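Local coordinates for glycosyl hydrolase, family 38 (Enterococcus faecalis, PDB 5KBP), which probably hydrolyses alpha-mannosidic linkages as a family 38 glycoside hydrolase, binding carbohydrate and a metal ion, at residues 88-93 and 347-352; 304-309 and 367-372; 360-365 and 763-768. All blocks are in the same frame, centred on the assembly; numbering follows the deposited sequence.

Contact 1 (88-93 and 347-352); sequences PFYILQ and LLQNHP
I91 reaches across to the turn L348-H351. Its CB bears two branches. I91 CG1 sits between the backbone N and the carbonyl carbon (chi1 46°) and comes within 3.5 Å of L348 O. From there I91 CD1 runs on to H351 CB at 3.7 Å. The second branch, I91 CG2, lies 4.2 Å from P352 CG. I91 thus lies against this type I turn, whose own bond runs from H351 N to L348 O. Beside it, the Y90 ring meets L348 obliquely, with Y90 CD2 3.7 Å from L348 CD1. At the far end of that ring Q349 NE2 gives Y90 OH a straight but weak hydrogen bond of 3.4 Å. The Q349 amide and the Y90 ring are nearly coplanar, 29° apart. Further along, the backbones touch through CA-H...O contacts, P352 CA to L92 O at 3.2 Å and Q93 CA to H351 O at 3.1 Å. The H351 ring turns elsewhere, its NE2 bonded to N310. The contact joins a loop of the family 38 N-terminal domain to the middle domain. L92 also bonds to H353 through the backbone. Between the two segments themselves, close fit counts for more than strong polar bonds.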
ATOM      1  N   PRO A  88      -3.326  -2.944  27.219  1.00 38.47           N
ATOM      2  CA  PRO A  88      -2.405  -1.806  27.301  1.00 37.16           C
ATOM      3  C   PRO A  88      -1.489  -1.624  26.091  1.00 36.98           C
ATOM      4  O   PRO A  88      -0.654  -0.721  26.103  1.00 46.04           O
ATOM      5  CB  PRO A  88      -1.574  -2.142  28.536  1.00 42.40           C
ATOM      6  CG  PRO A  88      -1.482  -3.639  28.499  1.00 42.82           C
ATOM      7  CD  PRO A  88      -2.771  -4.141  27.875  1.00 35.32           C
ATOM      8  N   PHE A  89      -1.635  -2.465  25.074  1.00 47.25           N
ATOM      9  CA  PHE A  89      -0.764  -2.427  23.909  1.00 42.98           C
ATOM     10  C   PHE A  89      -1.421  -1.654  22.771  1.00 47.42           C
ATOM     11  O   PHE A  89      -2.619  -1.361  22.786  1.00 46.22           O
ATOM     12  CB  PHE A  89      -0.412  -3.846  23.444  1.00 43.39           C
ATOM     13  CG  PHE A  89       0.375  -4.644  24.444  1.00 46.68           C
ATOM     14  CD1 PHE A  89       1.063  -4.021  25.473  1.00 44.45           C
ATOM     15  CD2 PHE A  89       0.433  -6.025  24.347  1.00 51.04           C
ATOM     16  CE1 PHE A  89       1.788  -4.762  26.390  1.00 37.29           C
ATOM     17  CE2 PHE A  89       1.156  -6.770  25.260  1.00 53.56           C
ATOM     18  CZ  PHE A  89       1.834  -6.138  26.282  1.00 46.79           C
ATOM     19  N   TYR A  90      -0.606  -1.317  21.769  1.00 46.41           N
ATOM     20  CA  TYR A  90      -1.133  -0.728  20.544  1.00 42.20           C
ATOM     21  C   TYR A  90      -1.597  -1.812  19.579  1.00 38.47           C
ATOM     22  O   TYR A  90      -2.689  -1.723  19.010  1.00 37.17           O
ATOM     23  CB  TYR A  90      -0.070   0.165  19.901  1.00 43.34           C
ATOM     24  CG  TYR A  90      -0.469   0.776  18.577  1.00 40.84           C
ATOM     25  CD1 TYR A  90      -1.416   1.792  18.512  1.00 42.83           C
ATOM     26  CD2 TYR A  90       0.113   0.348  17.391  1.00 38.84           C
ATOM     27  CE1 TYR A  90      -1.778   2.356  17.301  1.00 38.45           C
ATOM     28  CE2 TYR A  90      -0.242   0.906  16.177  1.00 35.95           C
ATOM     29  CZ  TYR A  90      -1.188   1.909  16.138  1.00 42.28           C
ATOM     30  OH  TYR A  90      -1.542   2.466  14.930  1.00 42.96           O
ATOM     31  N   ILE A  91      -0.778  -2.847  19.392  1.00 39.99           N
ATOM     32  CA  ILE A  91      -1.133  -4.016  18.599  1.00 45.35           C
ATOM     33  C   ILE A  91      -0.671  -5.258  19.351  1.00 47.20           C
ATOM     34  O   ILE A  91       0.118  -5.185  20.295  1.00 48.79           O
ATOM     35  CB  ILE A  91      -0.518  -3.975  17.182  1.00 45.06           C
ATOM     36  CG1 ILE A  91       0.959  -3.570  17.242  1.00 44.93           C
ATOM     37  CG2 ILE A  91      -1.294  -3.022  16.288  1.00 46.15           C
ATOM     38  CD1 ILE A  91       1.925  -4.734  17.320  1.00 44.50           C
ATOM     39  N   LEU A  92      -1.180  -6.409  18.919  1.00 42.65           N
ATOM     40  CA  LEU A  92      -0.748  -7.701  19.441  1.00 45.31           C
ATOM     41  C   LEU A  92       0.332  -8.242  18.513  1.00 48.18           C
ATOM     42  O   LEU A  92       0.037  -8.688  17.401  1.00 56.66           O
ATOM     43  CB  LEU A  92      -1.922  -8.670  19.546  1.00 34.71           C
ATOM     44  CG  LEU A  92      -3.092  -8.249  20.435  1.00 47.33           C
ATOM     45  CD1 LEU A  92      -4.054  -9.416  20.622  1.00 47.98           C
ATOM     46  CD2 LEU A  92      -2.598  -7.721  21.775  1.00 41.24           C
ATOM     47  N   GLN A  93       1.578  -8.207  18.969  1.00 42.62           N
ATOM     48  CA  GLN A  93       2.727  -8.463  18.116  1.00 48.42           C
ATOM     49  C   GLN A  93       3.210  -9.902  18.243  1.00 53.11           C
ATOM     50  O   GLN A  93       2.771 -10.668  19.103  1.00 63.21           O
ATOM     51  CB  GLN A  93       3.875  -7.508  18.463  1.00 51.32           C
ATOM     52  CG  GLN A  93       4.684  -7.926  19.688  1.00 59.22           C
ATOM     53  CD  GLN A  93       3.998  -7.603  21.003  1.00 67.00           C
ATOM     54  OE1 GLN A  93       2.803  -7.308  21.039  1.00 67.81           O
ATOM     55  NE2 GLN A  93       4.757  -7.651  22.091  1.00 73.11           N
ATOM     56  N   LEU A 347       4.757   1.575  11.299  1.00 39.06           N
ATOM     57  CA  LEU A 347       5.584   0.374  11.358  1.00 39.98           C
ATOM     58  C   LEU A 347       4.945  -0.695  12.236  1.00 45.86           C
ATOM     59  O   LEU A 347       4.987  -1.886  11.902  1.00 38.97           O
ATOM     60  CB  LEU A 347       6.983   0.719  11.867  1.00 36.55           C
ATOM     61  CG  LEU A 347       7.935  -0.471  12.012  1.00 38.62           C
ATOM     62  CD1 LEU A 347       8.155  -1.150  10.669  1.00 30.45           C
ATOM     63  CD2 LEU A 347       9.257  -0.039  12.628  1.00 41.16           C
ATOM     64  N   LEU A 348       4.352  -0.292  13.363  1.00 37.26           N
ATOM     65  CA  LEU A 348       3.688  -1.247  14.243  1.00 39.37           C
ATOM     66  C   LEU A 348       2.495  -1.920  13.579  1.00 43.46           C
ATOM     67  O   LEU A 348       2.106  -3.015  14.000  1.00 38.71           O
ATOM     68  CB  LEU A 348       3.244  -0.556  15.534  1.00 33.51           C
ATOM     69  CG  LEU A 348       4.361  -0.205  16.520  1.00 40.01           C
ATOM     70  CD1 LEU A 348       3.818   0.611  17.677  1.00 42.91           C
ATOM     71  CD2 LEU A 348       5.035  -1.465  17.031  1.00 37.70           C
ATOM     72  N   GLN A 349       1.905  -1.296  12.557  1.00 38.42           N
ATOM     73  CA  GLN A 349       0.802  -1.923  11.840  1.00 32.12           C
ATOM     74  C   GLN A 349       1.258  -3.117  11.009  1.00 40.56           C
ATOM     75  O   GLN A 349       0.415  -3.903  10.565  1.00 42.76           O
ATOM     76  CB  GLN A 349       0.098  -0.896  10.951  1.00 37.14           C
ATOM     77  CG  GLN A 349      -0.711   0.131  11.730  1.00 39.29           C
ATOM     78  CD  GLN A 349      -1.159   1.302  10.878  1.00 43.48           C
ATOM     79  OE1 GLN A 349      -1.262   1.196   9.656  1.00 54.67           O
ATOM     80  NE2 GLN A 349      -1.421   2.434  11.524  1.00 40.61           N
ATOM     81  N   ASN A 350       2.563  -3.263  10.785  1.00 34.14           N
ATOM     82  CA  ASN A 350       3.128  -4.466  10.189  1.00 44.56           C
ATOM     83  C   ASN A 350       3.566  -5.482  11.234  1.00 47.73           C
ATOM     84  O   ASN A 350       4.073  -6.547  10.868  1.00 49.00           O
ATOM     85  CB  ASN A 350       4.322  -4.113   9.296  1.00 36.00           C
ATOM     86  CG  ASN A 350       3.901  -3.572   7.948  1.00 37.39           C
ATOM     87  OD1 ASN A 350       2.743  -3.696   7.553  1.00 36.24           O
ATOM     88  ND2 ASN A 350       4.843  -2.977   7.226  1.00 33.28           N
ATOM     89  N   HIS A 351       3.381  -5.180  12.515  1.00 36.80           N
ATOM     90  CA  HIS A 351       3.847  -6.037  13.597  1.00 40.02           C
ATOM     91  C   HIS A 351       2.804  -6.953  14.246  1.00 40.11           C
ATOM     92  O   HIS A 351       3.185  -7.729  15.130  1.00 42.74           O
ATOM     93  CB  HIS A 351       4.491  -5.174  14.682  1.00 36.96           C
ATOM     94  CG  HIS A 351       5.834  -4.635  14.299  1.00 43.65           C
ATOM     95  ND1 HIS A 351       6.528  -3.736  15.081  1.00 34.75           N
ATOM     96  CD2 HIS A 351       6.613  -4.875  13.218  1.00 44.33           C
ATOM     97  CE1 HIS A 351       7.676  -3.443  14.495  1.00 47.02           C
ATOM     98  NE2 HIS A 351       7.754  -4.122  13.364  1.00 44.93           N
ATOM     99  N   PRO A 352       1.509  -6.920  13.890  1.00 38.53           N
ATOM    100  CA  PRO A 352       0.631  -8.006  14.347  1.00 39.93           C
ATOM    101  C   PRO A 352       1.173  -9.352  13.892  1.00 46.88           C
ATOM    102  O   PRO A 352       1.731  -9.477  12.800  1.00 49.50           O
ATOM    103  CB  PRO A 352      -0.713  -7.678  13.692  1.00 36.50           C
ATOM    104  CG  PRO A 352      -0.712  -6.209  13.611  1.00 34.49           C
ATOM    105  CD  PRO A 352       0.711  -5.830  13.290  1.00 34.13           C
TER

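Contact 2 (304-309 and 367-372)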
ATOM      1  N   VAL A 304      10.952 -13.820   3.627  1.00 44.84           N
ATOM      2  CA  VAL A 304      12.113 -13.196   4.259  1.00 40.60           C
ATOM      3  C   VAL A 304      12.195 -11.710   3.929  1.00 43.14           C
ATOM      4  O   VAL A 304      12.758 -10.925   4.703  1.00 43.76           O
ATOM      5  CB  VAL A 304      13.399 -13.944   3.848  1.00 41.94           C
ATOM      6  CG1 VAL A 304      13.619 -13.850   2.345  1.00 48.25           C
ATOM      7  CG2 VAL A 304      14.604 -13.415   4.617  1.00 34.71           C
ATOM      8  N   TYR A 305      11.628 -11.294   2.792  1.00 40.34           N
ATOM      9  CA  TYR A 305      11.673  -9.882   2.423  1.00 36.80           C
ATOM     10  C   TYR A 305      10.929  -9.014   3.430  1.00 41.18           C
ATOM     11  O   TYR A 305      11.293  -7.850   3.631  1.00 52.35           O
ATOM     12  CB  TYR A 305      11.104  -9.684   1.017  1.00 32.76           C
ATOM     13  CG  TYR A 305       9.669 -10.132   0.846  1.00 38.75           C
ATOM     14  CD1 TYR A 305       9.369 -11.435   0.470  1.00 44.67           C
ATOM     15  CD2 TYR A 305       8.614  -9.249   1.044  1.00 42.11           C
ATOM     16  CE1 TYR A 305       8.060 -11.849   0.305  1.00 45.53           C
ATOM     17  CE2 TYR A 305       7.302  -9.654   0.883  1.00 43.10           C
ATOM     18  CZ  TYR A 305       7.032 -10.955   0.512  1.00 45.34           C
ATOM     19  OH  TYR A 305       5.727 -11.363   0.349  1.00 45.39           O
ATOM     20  N   LEU A 306       9.890  -9.557   4.068  1.00 41.25           N
ATOM     21  CA  LEU A 306       9.225  -8.835   5.146  1.00 43.37           C
ATOM     22  C   LEU A 306      10.174  -8.615   6.317  1.00 42.63           C
ATOM     23  O   LEU A 306      10.246  -7.516   6.879  1.00 39.42           O
ATOM     24  CB  LEU A 306       7.982  -9.602   5.605  1.00 40.70           C
ATOM     25  CG  LEU A 306       6.832  -9.783   4.616  1.00 37.47           C
ATOM     26  CD1 LEU A 306       5.777 -10.700   5.208  1.00 38.87           C
ATOM     27  CD2 LEU A 306       6.225  -8.443   4.242  1.00 39.47           C
ATOM     28  N   LYS A 307      10.911  -9.661   6.703  1.00 44.43           N
ATOM     29  CA  LYS A 307      11.840  -9.545   7.821  1.00 40.81           C
ATOM     30  C   LYS A 307      12.993  -8.609   7.485  1.00 46.96           C
ATOM     31  O   LYS A 307      13.484  -7.882   8.357  1.00 51.17           O
ATOM     32  CB  LYS A 307      12.372 -10.925   8.214  1.00 34.78           C
ATOM     33  CG  LYS A 307      11.450 -11.738   9.116  1.00 42.17           C
ATOM     34  CD  LYS A 307      10.256 -12.303   8.368  1.00 38.74           C
ATOM     35  CE  LYS A 307       9.479 -13.266   9.247  1.00 37.08           C
ATOM     36  NZ  LYS A 307       8.271 -13.789   8.554  1.00 33.50           N
ATOM     37  N   GLN A 308      13.443  -8.614   6.228  1.00 45.31           N
ATOM     38  CA  GLN A 308      14.517  -7.713   5.824  1.00 48.79           C
ATOM     39  C   GLN A 308      14.062  -6.260   5.878  1.00 39.83           C
ATOM     40  O   GLN A 308      14.785  -5.392   6.379  1.00 45.98           O
ATOM     41  CB  GLN A 308      15.006  -8.076   4.423  1.00 41.93           C
ATOM     42  CG  GLN A 308      15.748  -9.400   4.355  1.00 40.60           C
ATOM     43  CD  GLN A 308      16.225  -9.734   2.955  1.00 48.51           C
ATOM     44  OE1 GLN A 308      15.535  -9.471   1.971  1.00 52.28           O
ATOM     45  NE2 GLN A 308      17.414 -10.314   2.861  1.00 44.29           N
ATOM     46  N   TRP A 309      12.863  -5.977   5.365  1.00 39.86           N
ATOM     47  CA  TRP A 309      12.338  -4.618   5.426  1.00 36.60           C
ATOM     48  C   TRP A 309      12.091  -4.184   6.864  1.00 40.78           C
ATOM     49  O   TRP A 309      12.337  -3.026   7.221  1.00 44.48           O
ATOM     50  CB  TRP A 309      11.053  -4.513   4.604  1.00 36.44           C
ATOM     51  CG  TRP A 309      11.291  -4.106   3.188  1.00 51.38           C
ATOM     52  CD1 TRP A 309      11.530  -4.930   2.128  1.00 53.35           C
ATOM     53  CD2 TRP A 309      11.320  -2.771   2.674  1.00 50.41           C
ATOM     54  NE1 TRP A 309      11.705  -4.189   0.985  1.00 52.03           N
ATOM     55  CE2 TRP A 309      11.580  -2.860   1.293  1.00 51.74           C
ATOM     56  CE3 TRP A 309      11.148  -1.508   3.248  1.00 50.29           C
ATOM     57  CZ2 TRP A 309      11.675  -1.735   0.478  1.00 46.73           C
ATOM     58  CZ3 TRP A 309      11.243  -0.392   2.438  1.00 50.43           C
ATOM     59  CH2 TRP A 309      11.503  -0.513   1.069  1.00 51.42           C
ATOM     60  N   GLY A 367       0.212  -5.287   1.036  1.00 35.77           N
ATOM     61  CA  GLY A 367      -0.142  -4.093   1.783  1.00 41.26           C
ATOM     62  C   GLY A 367       0.854  -3.759   2.872  1.00 44.14           C
ATOM     63  O   GLY A 367       1.011  -2.591   3.237  1.00 42.03           O
ATOM     64  N   MET A 368       1.534  -4.774   3.414  1.00 35.81           N
ATOM     65  CA  MET A 368       2.590  -4.523   4.389  1.00 37.45           C
ATOM     66  C   MET A 368       3.777  -3.817   3.749  1.00 41.30           C
ATOM     67  O   MET A 368       4.426  -2.987   4.396  1.00 43.85           O
ATOM     68  CB  MET A 368       3.049  -5.834   5.031  1.00 27.09           C
ATOM     69  CG  MET A 368       2.007  -6.520   5.889  1.00 43.54           C
ATOM     70  SD  MET A 368       2.650  -8.038   6.618  1.00 41.83           S
ATOM     71  CE  MET A 368       4.070  -7.404   7.509  1.00 40.22           C
ATOM     72  N   MET A 369       4.082  -4.142   2.491  1.00 38.46           N
ATOM     73  CA  MET A 369       5.177  -3.473   1.797  1.00 42.58           C
ATOM     74  C   MET A 369       4.914  -1.979   1.662  1.00 44.64           C
ATOM     75  O   MET A 369       5.839  -1.166   1.777  1.00 46.05           O
ATOM     76  CB  MET A 369       5.393  -4.104   0.422  1.00 36.61           C
ATOM     77  CG  MET A 369       6.060  -5.473   0.443  1.00 41.22           C
ATOM     78  SD  MET A 369       7.835  -5.404   0.760  1.00 58.52           S
ATOM     79  CE  MET A 369       7.893  -5.777   2.502  1.00 51.32           C
ATOM     80  N   THR A 370       3.657  -1.598   1.423  1.00 42.89           N
ATOM     81  CA  THR A 370       3.314  -0.181   1.361  1.00 44.53           C
ATOM     82  C   THR A 370       3.554   0.497   2.703  1.00 40.38           C
ATOM     83  O   THR A 370       4.095   1.609   2.759  1.00 44.86           O
ATOM     84  CB  THR A 370       1.859  -0.008   0.921  1.00 40.94           C
ATOM     85  OG1 THR A 370       1.703  -0.470  -0.426  1.00 46.50           O
ATOM     86  CG2 THR A 370       1.442   1.457   1.000  1.00 37.06           C
ATOM     87  N   ARG A 371       3.167  -0.161   3.798  1.00 30.78           N
ATOM     88  CA  ARG A 371       3.431   0.386   5.125  1.00 35.21           C
ATOM     89  C   ARG A 371       4.928   0.501   5.382  1.00 39.80           C
ATOM     90  O   ARG A 371       5.392   1.493   5.956  1.00 43.50           O
ATOM     91  CB  ARG A 371       2.775  -0.484   6.196  1.00 38.84           C
ATOM     92  CG  ARG A 371       1.275  -0.675   6.035  1.00 46.33           C
ATOM     93  CD  ARG A 371       0.671  -1.209   7.324  1.00 40.35           C
ATOM     94  NE  ARG A 371      -0.738  -1.565   7.184  1.00 43.89           N
ATOM     95  CZ  ARG A 371      -1.183  -2.808   7.036  1.00 39.52           C
ATOM     96  NH1 ARG A 371      -2.483  -3.041   6.920  1.00 37.13           N
ATOM     97  NH2 ARG A 371      -0.327  -3.821   7.006  1.00 42.69           N
ATOM     98  N   PHE A 372       5.697  -0.509   4.970  1.00 34.41           N
ATOM     99  CA  PHE A 372       7.147  -0.459   5.132  1.00 37.39           C
ATOM    100  C   PHE A 372       7.746   0.705   4.351  1.00 42.58           C
ATOM    101  O   PHE A 372       8.589   1.445   4.870  1.00 45.55           O
ATOM    102  CB  PHE A 372       7.769  -1.783   4.687  1.00 36.94           C
ATOM    103  CG  PHE A 372       7.791  -2.835   5.760  1.00 40.87           C
ATOM    104  CD1 PHE A 372       8.230  -2.530   7.036  1.00 37.75           C
ATOM    105  CD2 PHE A 372       7.372  -4.129   5.493  1.00 44.85           C
ATOM    106  CE1 PHE A 372       8.252  -3.494   8.024  1.00 41.85           C
ATOM    107  CE2 PHE A 372       7.394  -5.097   6.476  1.00 40.51           C
ATOM    108  CZ  PHE A 372       7.833  -4.779   7.743  1.00 41.54           C
TER
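The F372 ring carries W309 CB over one face, 4.0 Å from the F372 ring centroid, a CH-pi contact. The W309 indole has M369 SD over one face, 4.2 Å from the centroid of its five-membered ring. Y305 O lies at the indole edge, in its plane. F372 CB approaches the indole obliquely, 3.7 Å from W309 CE3. The planes of the W309 five-membered ring and the F372 ring are 31° apart. M369 SD lies at the edge of the Y305 ring, 5.2 Å from its centroid, and M369 CE is 3.8 Å from Y305 CD2. M369 makes Met-aromatic contacts with both W309 and Y305. Its chain bends at chi2 (-76°) and chi3, swinging the sulfur to the indole and the methyl to L306.

These side chains fill the groove between helices 304-332 and 362-393 of the middle domain. The two short segments run nearly parallel, 15° apart, with their axes 10.7 Å from each other. No hydrogen bond crosses between them. L306 CD2 is 3.6 Å from M369 CE and also touches M368 CE. L306 O approaches the F372 ring obliquely, 3.7 Å from F372 CZ. K312 adds a cation-pi contact to W309. T370 OG1 hydrogen-bonds to T370 OG1 of the second subunit.

Contact 3 (360-365 and 763-768)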
ATOM      1  N   SER A 360      -0.121 -14.840   6.196  1.00 39.18           N
ATOM      2  CA  SER A 360      -1.377 -14.309   5.688  1.00 36.98           C
ATOM      3  C   SER A 360      -1.453 -14.574   4.185  1.00 37.93           C
ATOM      4  O   SER A 360      -0.573 -15.214   3.600  1.00 39.47           O
ATOM      5  CB  SER A 360      -1.499 -12.818   6.011  1.00 42.89           C
ATOM      6  OG  SER A 360      -1.563 -12.602   7.409  1.00 41.60           O
ATOM      7  N   VAL A 361      -2.514 -14.074   3.555  1.00 41.18           N
ATOM      8  CA  VAL A 361      -2.683 -14.232   2.115  1.00 41.45           C
ATOM      9  C   VAL A 361      -1.907 -13.134   1.398  1.00 45.44           C
ATOM     10  O   VAL A 361      -1.463 -12.164   2.025  1.00 44.72           O
ATOM     11  CB  VAL A 361      -4.170 -14.225   1.720  1.00 38.69           C
ATOM     12  CG1 VAL A 361      -4.842 -15.510   2.183  1.00 35.68           C
ATOM     13  CG2 VAL A 361      -4.870 -13.019   2.318  1.00 38.39           C
ATOM     14  N   ASP A 362      -1.743 -13.280   0.078  1.00 46.36           N
ATOM     15  CA  ASP A 362      -0.843 -12.403  -0.671  1.00 48.96           C
ATOM     16  C   ASP A 362      -1.251 -10.940  -0.565  1.00 48.96           C
ATOM     17  O   ASP A 362      -0.392 -10.056  -0.480  1.00 50.33           O
ATOM     18  CB  ASP A 362      -0.795 -12.827  -2.138  1.00 49.58           C
ATOM     19  CG  ASP A 362      -0.177 -14.194  -2.330  1.00 58.75           C
ATOM     20  OD1 ASP A 362       0.357 -14.754  -1.350  1.00 49.73           O
ATOM     21  OD2 ASP A 362      -0.216 -14.702  -3.468  1.00 61.31           O
ATOM     22  N   GLU A 363      -2.558 -10.662  -0.580  1.00 39.35           N
ATOM     23  CA  GLU A 363      -3.013  -9.276  -0.548  1.00 40.27           C
ATOM     24  C   GLU A 363      -2.583  -8.575   0.731  1.00 39.04           C
ATOM     25  O   GLU A 363      -2.290  -7.373   0.713  1.00 46.20           O
ATOM     26  CB  GLU A 363      -4.534  -9.211  -0.696  1.00 56.83           C
ATOM     27  CG  GLU A 363      -5.071  -9.751  -2.013  1.00 70.12           C
ATOM     28  CD  GLU A 363      -5.167 -11.264  -2.034  1.00 76.45           C
ATOM     29  OE1 GLU A 363      -4.850 -11.868  -3.080  1.00 80.98           O
ATOM     30  OE2 GLU A 363      -5.555 -11.849  -1.001  1.00 78.95           O
ATOM     31  N   VAL A 364      -2.532  -9.307   1.845  1.00 42.69           N
ATOM     32  CA  VAL A 364      -2.137  -8.710   3.117  1.00 43.65           C
ATOM     33  C   VAL A 364      -0.686  -8.249   3.061  1.00 49.18           C
ATOM     34  O   VAL A 364      -0.352  -7.131   3.472  1.00 40.53           O
ATOM     35  CB  VAL A 364      -2.365  -9.705   4.270  1.00 40.62           C
ATOM     36  CG1 VAL A 364      -1.667  -9.223   5.530  1.00 32.16           C
ATOM     37  CG2 VAL A 364      -3.854  -9.907   4.519  1.00 34.71           C
ATOM     38  N   HIS A 365       0.196  -9.100   2.535  1.00 46.95           N
ATOM     39  CA  HIS A 365       1.625  -8.819   2.605  1.00 49.92           C
ATOM     40  C   HIS A 365       2.072  -7.799   1.567  1.00 47.88           C
ATOM     41  O   HIS A 365       3.057  -7.089   1.794  1.00 46.17           O
ATOM     42  CB  HIS A 365       2.415 -10.120   2.467  1.00 44.49           C
ATOM     43  CG  HIS A 365       2.197 -11.070   3.602  1.00 48.89           C
ATOM     44  ND1 HIS A 365       1.781 -12.370   3.418  1.00 52.53           N
ATOM     45  CD2 HIS A 365       2.324 -10.903   4.941  1.00 47.49           C
ATOM     46  CE1 HIS A 365       1.672 -12.968   4.591  1.00 53.41           C
ATOM     47  NE2 HIS A 365       1.991 -12.097   5.532  1.00 50.92           N
ATOM     48  N   PHE A 763      -5.478 -22.038   1.696  1.00 39.14           N
ATOM     49  CA  PHE A 763      -5.364 -20.676   1.182  1.00 39.23           C
ATOM     50  C   PHE A 763      -4.091 -20.615   0.345  1.00 37.85           C
ATOM     51  O   PHE A 763      -2.986 -20.547   0.892  1.00 38.03           O
ATOM     52  CB  PHE A 763      -5.337 -19.652   2.313  1.00 38.76           C
ATOM     53  CG  PHE A 763      -6.512 -19.740   3.243  1.00 41.20           C
ATOM     54  CD1 PHE A 763      -6.465 -20.556   4.362  1.00 43.83           C
ATOM     55  CD2 PHE A 763      -7.661 -19.004   3.004  1.00 45.40           C
ATOM     56  CE1 PHE A 763      -7.543 -20.638   5.223  1.00 45.04           C
ATOM     57  CE2 PHE A 763      -8.741 -19.082   3.861  1.00 52.23           C
ATOM     58  CZ  PHE A 763      -8.682 -19.901   4.971  1.00 51.97           C
ATOM     59  N   ALA A 764      -4.248 -20.652  -0.975  1.00 34.19           N
ATOM     60  CA  ALA A 764      -3.100 -20.586  -1.869  1.00 42.95           C
ATOM     61  C   ALA A 764      -2.417 -19.230  -1.749  1.00 42.26           C
ATOM     62  O   ALA A 764      -3.069 -18.183  -1.823  1.00 42.00           O
ATOM     63  CB  ALA A 764      -3.534 -20.839  -3.311  1.00 40.06           C
ATOM     64  N   THR A 765      -1.101 -19.253  -1.551  1.00 40.16           N
ATOM     65  CA  THR A 765      -0.283 -18.046  -1.427  1.00 49.07           C
ATOM     66  C   THR A 765       0.916 -18.189  -2.355  1.00 46.68           C
ATOM     67  O   THR A 765       2.029 -18.504  -1.912  1.00 50.57           O
ATOM     68  CB  THR A 765       0.155 -17.814   0.021  1.00 46.94           C
ATOM     69  OG1 THR A 765       0.772 -19.003   0.536  1.00 44.49           O
ATOM     70  CG2 THR A 765      -1.044 -17.456   0.890  1.00 42.69           C
ATOM     71  N   PRO A 766       0.721 -17.976  -3.661  1.00 47.45           N
ATOM     72  CA  PRO A 766       1.844 -18.135  -4.599  1.00 49.22           C
ATOM     73  C   PRO A 766       2.958 -17.124  -4.393  1.00 50.81           C
ATOM     74  O   PRO A 766       4.120 -17.436  -4.684  1.00 44.19           O
ATOM     75  CB  PRO A 766       1.180 -17.973  -5.974  1.00 44.28           C
ATOM     76  CG  PRO A 766      -0.077 -17.209  -5.702  1.00 43.73           C
ATOM     77  CD  PRO A 766      -0.542 -17.680  -4.358  1.00 46.26           C
ATOM     78  N   GLU A 767       2.649 -15.924  -3.900  1.00 42.48           N
ATOM     79  CA  GLU A 767       3.699 -14.946  -3.636  1.00 47.66           C
ATOM     80  C   GLU A 767       4.512 -15.280  -2.392  1.00 50.10           C
ATOM     81  O   GLU A 767       5.522 -14.615  -2.136  1.00 56.11           O
ATOM     82  CB  GLU A 767       3.099 -13.545  -3.518  1.00 42.78           C
ATOM     83  CG  GLU A 767       2.588 -12.999  -4.842  1.00 48.60           C
ATOM     84  CD  GLU A 767       1.973 -11.621  -4.710  1.00 62.32           C
ATOM     85  OE1 GLU A 767       1.691 -10.996  -5.752  1.00 66.22           O
ATOM     86  OE2 GLU A 767       1.771 -11.166  -3.566  1.00 65.63           O
ATOM     87  N   ALA A 768       4.095 -16.283  -1.616  1.00 39.34           N
ATOM     88  CA  ALA A 768       4.932 -16.814  -0.549  1.00 39.35           C
ATOM     89  C   ALA A 768       6.097 -17.635  -1.082  1.00 41.58           C
ATOM     90  O   ALA A 768       6.973 -18.020  -0.299  1.00 47.07           O
ATOM     91  CB  ALA A 768       4.094 -17.665   0.407  1.00 37.21           C
TER
HETATM   92  O   HOH W   1      -2.962 -15.172  -1.399  1.00 34.35           O
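The N-terminal end of helix 362-393, in the middle domain, is where this contact forms. V361 is its N-cap residue and D362 begins the first turn. The partner is the loop between strands 745-753 and 772-783, which winds into a 3-10 segment that begins at P766. D362 takes the centre. Its OD2 accepts a hydrogen bond from E767 N at 3.1 Å, the N-H coming from above the carboxylate plane, 41° out of it. D362 OD2 also lies 3.1 Å from P766 CD, while D362 OD1 leans on T765 CB at 3.4 Å. CG of D362 lies beside its own backbone N (chi1 -66°), which directs the carboxylate at the start of the 3-10 segment. A water joins the backbones: it accepts from D362 N at 2.7 Å and donates to A764 O at 3.0 Å. T765 CG2 also packs 3.5 Å from S360 O, and V361 CG1 meets F763 CB.

The carboxylates of D362 and E767 come close, with D362 OD2 4.1 Å from E767 OE2. Each has an arginine partner, R303 at D362 OD1 and R366 at E767 OE2. These two salt bridges probably offset the repulsion, which may help a buried D362 and a partly exposed E767 sit side by side.

Contacts 1 and 3 are largely buried, while contact 2 is only partly so. The centres of contacts 1 and 2 lie about 12 Å from the centre of the chain, that of contact 3 about 21 Å. Contacts 2 and 3 share helix 362-393. They meet where L306 packs on H365. Contact 2 touches contact 1 through N350, whose amide bonds to M368 O and R371, and through L347 packing on F372. Contacts 1 and 3 do not touch each other. Chemistry follows place: helix against helix inside the middle domain (contact 2) is apolar, loop against turn between two domains (contact 1) is mixed, and the helix N-terminus against the 763-768 loop (contact 3) is polar and flanked by salt bridges.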